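Local coordinates for Gp6 (Enterobacteria phage HK97, PDB 3JVO), which completes the phage head as a thirteen-subunit ring of the head-tail connector, with an open central channel for DNA ejection, at residues G[39-49]-G[90-98]. Sequence-based numbering, arbitrary orientation.
Sequences YCMRWCDEPAW and RMMFIHRNW
The backbone N of N97 donates a nearly straight hydrogen bond to the carbonyl O of C44 (2.8 Å, 166°). It ties the C-terminal tail to the last turn of helix 26-44, just before D45 leaves helical geometry with positive phi. Beside it the indole of W43 has a side chain of 90-98 over each face, both displaced toward the rim. The selenium of selenomethionine M92 lies 3.6 Å above the W43 plane, an oblique Met-aromatic contact, and M92 CB comes within 3.6 Å of W43 CZ3. Over the opposite face stands R96 NH1, the guanidinium steeply tilted to the ring; with R96 CZ 5.0 Å from the W43 six-membered ring centroid, any cation-pi attraction is weak. M92 runs extended to SE, 3.8 Å from C40 SG, then bends at chi3 (-72°), bringing CE to the Y39 ring. Farther along, W49 receives E46 CG over one face and H95 CB at its edge, 3.8 Å from W49 CH2. E46 is anchored through OE2, whose anti lone pair accepts the N-H of A48. A single knob-into-hole, M92 among Y39, C40, W43 and C44, packs helix 87-93 on the end of helix 26-44, and residues after each helix extend the contact, within the gp6-like head-tail connector fold.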
loop_
_atom_site.group_PDB
_atom_site.type_symbol
_atom_site.label_atom_id
_atom_site.label_comp_id
_atom_site.label_asym_id
_atom_site.label_seq_id
_atom_site.Cartn_x
_atom_site.Cartn_y
_atom_site.Cartn_z
ATOM N N TYR G 39 -10.501 -32.268 24.487
ATOM C CA TYR G 39 -10.467 -31.903 23.072
ATOM C C TYR G 39 -9.492 -32.793 22.292
ATOM O O TYR G 39 -9.865 -33.373 21.266
ATOM C CB TYR G 39 -10.111 -30.417 22.911
ATOM C CG TYR G 39 -9.924 -29.994 21.475
ATOM C CD1 TYR G 39 -11.016 -29.665 20.680
ATOM C CD2 TYR G 39 -8.649 -29.942 20.910
ATOM C CE1 TYR G 39 -10.844 -29.306 19.355
ATOM C CE2 TYR G 39 -8.466 -29.583 19.600
ATOM C CZ TYR G 39 -9.560 -29.271 18.828
ATOM O OH TYR G 39 -9.365 -28.910 17.525
ATOM N N CYS G 40 -8.253 -32.912 22.778
ATOM C CA CYS G 40 -7.263 -33.703 22.056
ATOM C C CYS G 40 -7.624 -35.192 21.976
ATOM O O CYS G 40 -7.418 -35.808 20.935
ATOM C CB CYS G 40 -5.853 -33.506 22.615
ATOM S SG CYS G 40 -5.218 -31.820 22.386
HETATM N N MSE G 41 -8.161 -35.749 23.063
HETATM C CA MSE G 41 -8.684 -37.120 23.100
HETATM C C MSE G 41 -9.815 -37.378 22.092
HETATM O O MSE G 41 -9.784 -38.374 21.372
HETATM C CB MSE G 41 -9.183 -37.476 24.502
HETATM C CG MSE G 41 -8.101 -37.562 25.558
HETATM SE SE MSE G 41 -6.776 -38.966 25.156
HETATM C CE MSE G 41 -5.323 -37.894 24.523
ATOM N N ARG G 42 -10.816 -36.504 22.059
ATOM C CA ARG G 42 -11.913 -36.659 21.111
ATOM C C ARG G 42 -11.389 -36.589 19.688
ATOM O O ARG G 42 -11.762 -37.394 18.845
ATOM C CB ARG G 42 -13.002 -35.612 21.334
ATOM C CG ARG G 42 -13.859 -35.831 22.579
ATOM C CD ARG G 42 -14.895 -36.932 22.408
ATOM N NE ARG G 42 -15.760 -36.719 21.243
ATOM C CZ ARG G 42 -17.032 -37.119 21.159
ATOM N NH1 ARG G 42 -17.618 -37.737 22.182
ATOM N NH2 ARG G 42 -17.731 -36.887 20.052
ATOM N N TRP G 43 -10.475 -35.650 19.453
ATOM C CA TRP G 43 -9.916 -35.423 18.135
ATOM C C TRP G 43 -9.120 -36.616 17.635
ATOM O O TRP G 43 -9.281 -37.004 16.491
ATOM C CB TRP G 43 -9.035 -34.194 18.144
ATOM C CG TRP G 43 -8.793 -33.645 16.805
ATOM C CD1 TRP G 43 -9.490 -32.632 16.199
ATOM C CD2 TRP G 43 -7.773 -34.052 15.873
ATOM N NE1 TRP G 43 -8.955 -32.373 14.947
ATOM C CE2 TRP G 43 -7.908 -33.237 14.719
ATOM C CE3 TRP G 43 -6.759 -35.028 15.894
ATOM C CZ2 TRP G 43 -7.059 -33.365 13.597
ATOM C CZ3 TRP G 43 -5.921 -35.162 14.767
ATOM C CH2 TRP G 43 -6.072 -34.324 13.646
ATOM N N CYS G 44 -8.248 -37.167 18.487
ATOM C CA CYS G 44 -7.494 -38.386 18.169
ATOM C C CYS G 44 -8.391 -39.627 18.090
ATOM O O CYS G 44 -8.167 -40.505 17.250
ATOM C CB CYS G 44 -6.390 -38.611 19.191
ATOM S SG CYS G 44 -5.106 -37.381 19.097
ATOM N N ASP G 45 -9.384 -39.698 18.982
ATOM C CA ASP G 45 -10.423 -40.736 18.929
ATOM C C ASP G 45 -9.819 -42.159 18.945
ATOM O O ASP G 45 -10.180 -43.017 18.131
ATOM C CB ASP G 45 -11.316 -40.494 17.693
ATOM C CG ASP G 45 -12.584 -41.353 17.683
ATOM O OD1 ASP G 45 -13.150 -41.620 18.772
ATOM O OD2 ASP G 45 -13.016 -41.750 16.574
ATOM N N GLU G 46 -8.906 -42.389 19.887
ATOM C CA GLU G 46 -8.164 -43.641 20.006
ATOM C C GLU G 46 -8.599 -44.461 21.227
ATOM O O GLU G 46 -8.162 -44.178 22.350
ATOM C CB GLU G 46 -6.651 -43.377 20.060
ATOM C CG GLU G 46 -5.822 -44.639 20.312
ATOM C CD GLU G 46 -6.069 -45.703 19.267
ATOM O OE1 GLU G 46 -5.589 -45.508 18.136
ATOM O OE2 GLU G 46 -6.751 -46.715 19.569
ATOM N N PRO G 47 -9.448 -45.496 21.006
ATOM C CA PRO G 47 -10.008 -46.322 22.092
ATOM C C PRO G 47 -8.973 -47.108 22.898
ATOM O O PRO G 47 -9.202 -47.364 24.078
ATOM C CB PRO G 47 -10.951 -47.301 21.354
ATOM C CG PRO G 47 -11.232 -46.638 20.032
ATOM C CD PRO G 47 -9.936 -45.940 19.685
ATOM N N ALA G 48 -7.857 -47.478 22.272
ATOM C CA ALA G 48 -6.807 -48.253 22.943
ATOM C C ALA G 48 -5.980 -47.490 23.987
ATOM O O ALA G 48 -5.083 -48.072 24.603
ATOM C CB ALA G 48 -5.887 -48.909 21.920
ATOM N N TRP G 49 -6.254 -46.202 24.188
ATOM C CA TRP G 49 -5.585 -45.480 25.277
ATOM C C TRP G 49 -6.447 -45.551 26.528
ATOM O O TRP G 49 -7.301 -44.688 26.759
ATOM C CB TRP G 49 -5.250 -44.019 24.926
ATOM C CG TRP G 49 -4.347 -43.848 23.734
ATOM C CD1 TRP G 49 -3.419 -44.745 23.253
ATOM C CD2 TRP G 49 -4.271 -42.700 22.884
ATOM N NE1 TRP G 49 -2.785 -44.219 22.150
ATOM C CE2 TRP G 49 -3.291 -42.969 21.900
ATOM C CE3 TRP G 49 -4.937 -41.469 22.859
ATOM C CZ2 TRP G 49 -2.978 -42.059 20.891
ATOM C CZ3 TRP G 49 -4.630 -40.569 21.857
ATOM C CH2 TRP G 49 -3.651 -40.867 20.890
ATOM N N ARG G 90 -0.588 -31.019 13.921
ATOM C CA ARG G 90 0.434 -31.965 13.458
ATOM C C ARG G 90 0.815 -32.982 14.533
ATOM O O ARG G 90 0.881 -34.170 14.257
ATOM C CB ARG G 90 1.665 -31.230 12.888
ATOM C CG ARG G 90 1.357 -30.642 11.513
ATOM C CD ARG G 90 2.386 -29.653 10.997
ATOM N NE ARG G 90 1.859 -28.999 9.792
ATOM C CZ ARG G 90 2.435 -27.992 9.133
ATOM N NH1 ARG G 90 3.601 -27.480 9.525
ATOM N NH2 ARG G 90 1.833 -27.485 8.069
HETATM N N MSE G 91 1.009 -32.520 15.763
HETATM C CA MSE G 91 1.266 -33.422 16.886
HETATM C C MSE G 91 0.134 -34.443 17.043
HETATM O O MSE G 91 0.384 -35.590 17.357
HETATM C CB MSE G 91 1.390 -32.642 18.197
HETATM C CG MSE G 91 2.600 -31.717 18.305
HETATM SE SE MSE G 91 4.173 -32.743 18.734
HETATM C CE MSE G 91 4.876 -31.355 19.837
HETATM N N MSE G 92 -1.106 -34.009 16.832
HETATM C CA MSE G 92 -2.289 -34.878 16.989
HETATM C C MSE G 92 -2.507 -35.827 15.799
HETATM O O MSE G 92 -2.948 -36.965 15.966
HETATM C CB MSE G 92 -3.539 -34.021 17.184
HETATM C CG MSE G 92 -3.845 -33.602 18.615
HETATM SE SE MSE G 92 -5.496 -32.546 18.646
HETATM C CE MSE G 92 -4.959 -30.871 17.850
ATOM N N PHE G 93 -2.195 -35.349 14.599
ATOM C CA PHE G 93 -2.518 -36.056 13.354
ATOM C C PHE G 93 -1.829 -37.413 13.305
ATOM O O PHE G 93 -2.417 -38.401 12.886
ATOM C CB PHE G 93 -2.128 -35.181 12.152
ATOM C CG PHE G 93 -2.274 -35.858 10.805
ATOM C CD1 PHE G 93 -3.464 -35.762 10.084
ATOM C CD2 PHE G 93 -1.203 -36.559 10.238
ATOM C CE1 PHE G 93 -3.586 -36.377 8.830
ATOM C CE2 PHE G 93 -1.321 -37.172 8.997
ATOM C CZ PHE G 93 -2.512 -37.082 8.293
ATOM N N ILE G 94 -0.580 -37.445 13.764
ATOM C CA ILE G 94 0.238 -38.661 13.729
ATOM C C ILE G 94 -0.207 -39.724 14.758
ATOM O O ILE G 94 0.304 -40.842 14.764
ATOM C CB ILE G 94 1.759 -38.333 13.816
ATOM C CG1 ILE G 94 2.047 -37.350 14.940
ATOM C CG2 ILE G 94 2.259 -37.739 12.513
ATOM C CD1 ILE G 94 2.657 -37.970 16.129
ATOM N N HIS G 95 -1.179 -39.372 15.602
ATOM C CA HIS G 95 -1.786 -40.326 16.544
ATOM C C HIS G 95 -3.311 -40.404 16.415
ATOM O O HIS G 95 -4.020 -40.861 17.322
ATOM C CB HIS G 95 -1.359 -40.021 17.979
ATOM C CG HIS G 95 0.037 -40.457 18.290
ATOM N ND1 HIS G 95 1.056 -39.566 18.552
ATOM C CD2 HIS G 95 0.588 -41.691 18.357
ATOM C CE1 HIS G 95 2.173 -40.233 18.779
ATOM N NE2 HIS G 95 1.916 -41.525 18.665
ATOM N N ARG G 96 -3.799 -39.968 15.261
ATOM C CA ARG G 96 -5.222 -39.987 14.963
ATOM C C ARG G 96 -5.671 -41.397 14.571
ATOM O O ARG G 96 -5.040 -42.054 13.736
ATOM C CB ARG G 96 -5.538 -38.974 13.852
ATOM C CG ARG G 96 -6.944 -39.041 13.289
ATOM C CD ARG G 96 -7.960 -38.346 14.181
ATOM N NE ARG G 96 -9.323 -38.532 13.680
ATOM C CZ ARG G 96 -9.913 -37.734 12.792
ATOM N NH1 ARG G 96 -9.273 -36.676 12.296
ATOM N NH2 ARG G 96 -11.153 -37.995 12.394
ATOM N N ASN G 97 -6.748 -41.861 15.200
ATOM C CA ASN G 97 -7.415 -43.086 14.784
ATOM C C ASN G 97 -8.314 -42.758 13.591
ATOM O O ASN G 97 -9.249 -41.951 13.702
ATOM C CB ASN G 97 -8.203 -43.688 15.954
ATOM C CG ASN G 97 -8.891 -45.002 15.598
ATOM O OD1 ASN G 97 -8.405 -46.083 15.940
ATOM N ND2 ASN G 97 -10.032 -44.913 14.920
ATOM N N TRP G 98 -8.003 -43.368 12.449
ATOM C CA TRP G 98 -8.731 -43.131 11.199
ATOM C C TRP G 98 -9.747 -44.238 10.930
ATOM O O TRP G 98 -9.423 -45.424 11.020
ATOM C CB TRP G 98 -7.756 -43.008 10.019
ATOM C CG TRP G 98 -6.924 -41.750 10.039
ATOM C CD1 TRP G 98 -5.572 -41.658 10.242
ATOM C CD2 TRP G 98 -7.393 -40.407 9.845
ATOM N NE1 TRP G 98 -5.170 -40.339 10.189
ATOM C CE2 TRP G 98 -6.266 -39.551 9.945
ATOM C CE3 TRP G 98 -8.657 -39.841 9.599
ATOM C CZ2 TRP G 98 -6.366 -38.155 9.810
ATOM C CZ3 TRP G 98 -8.759 -38.454 9.462
ATOM C CH2 TRP G 98 -7.615 -37.627 9.571
#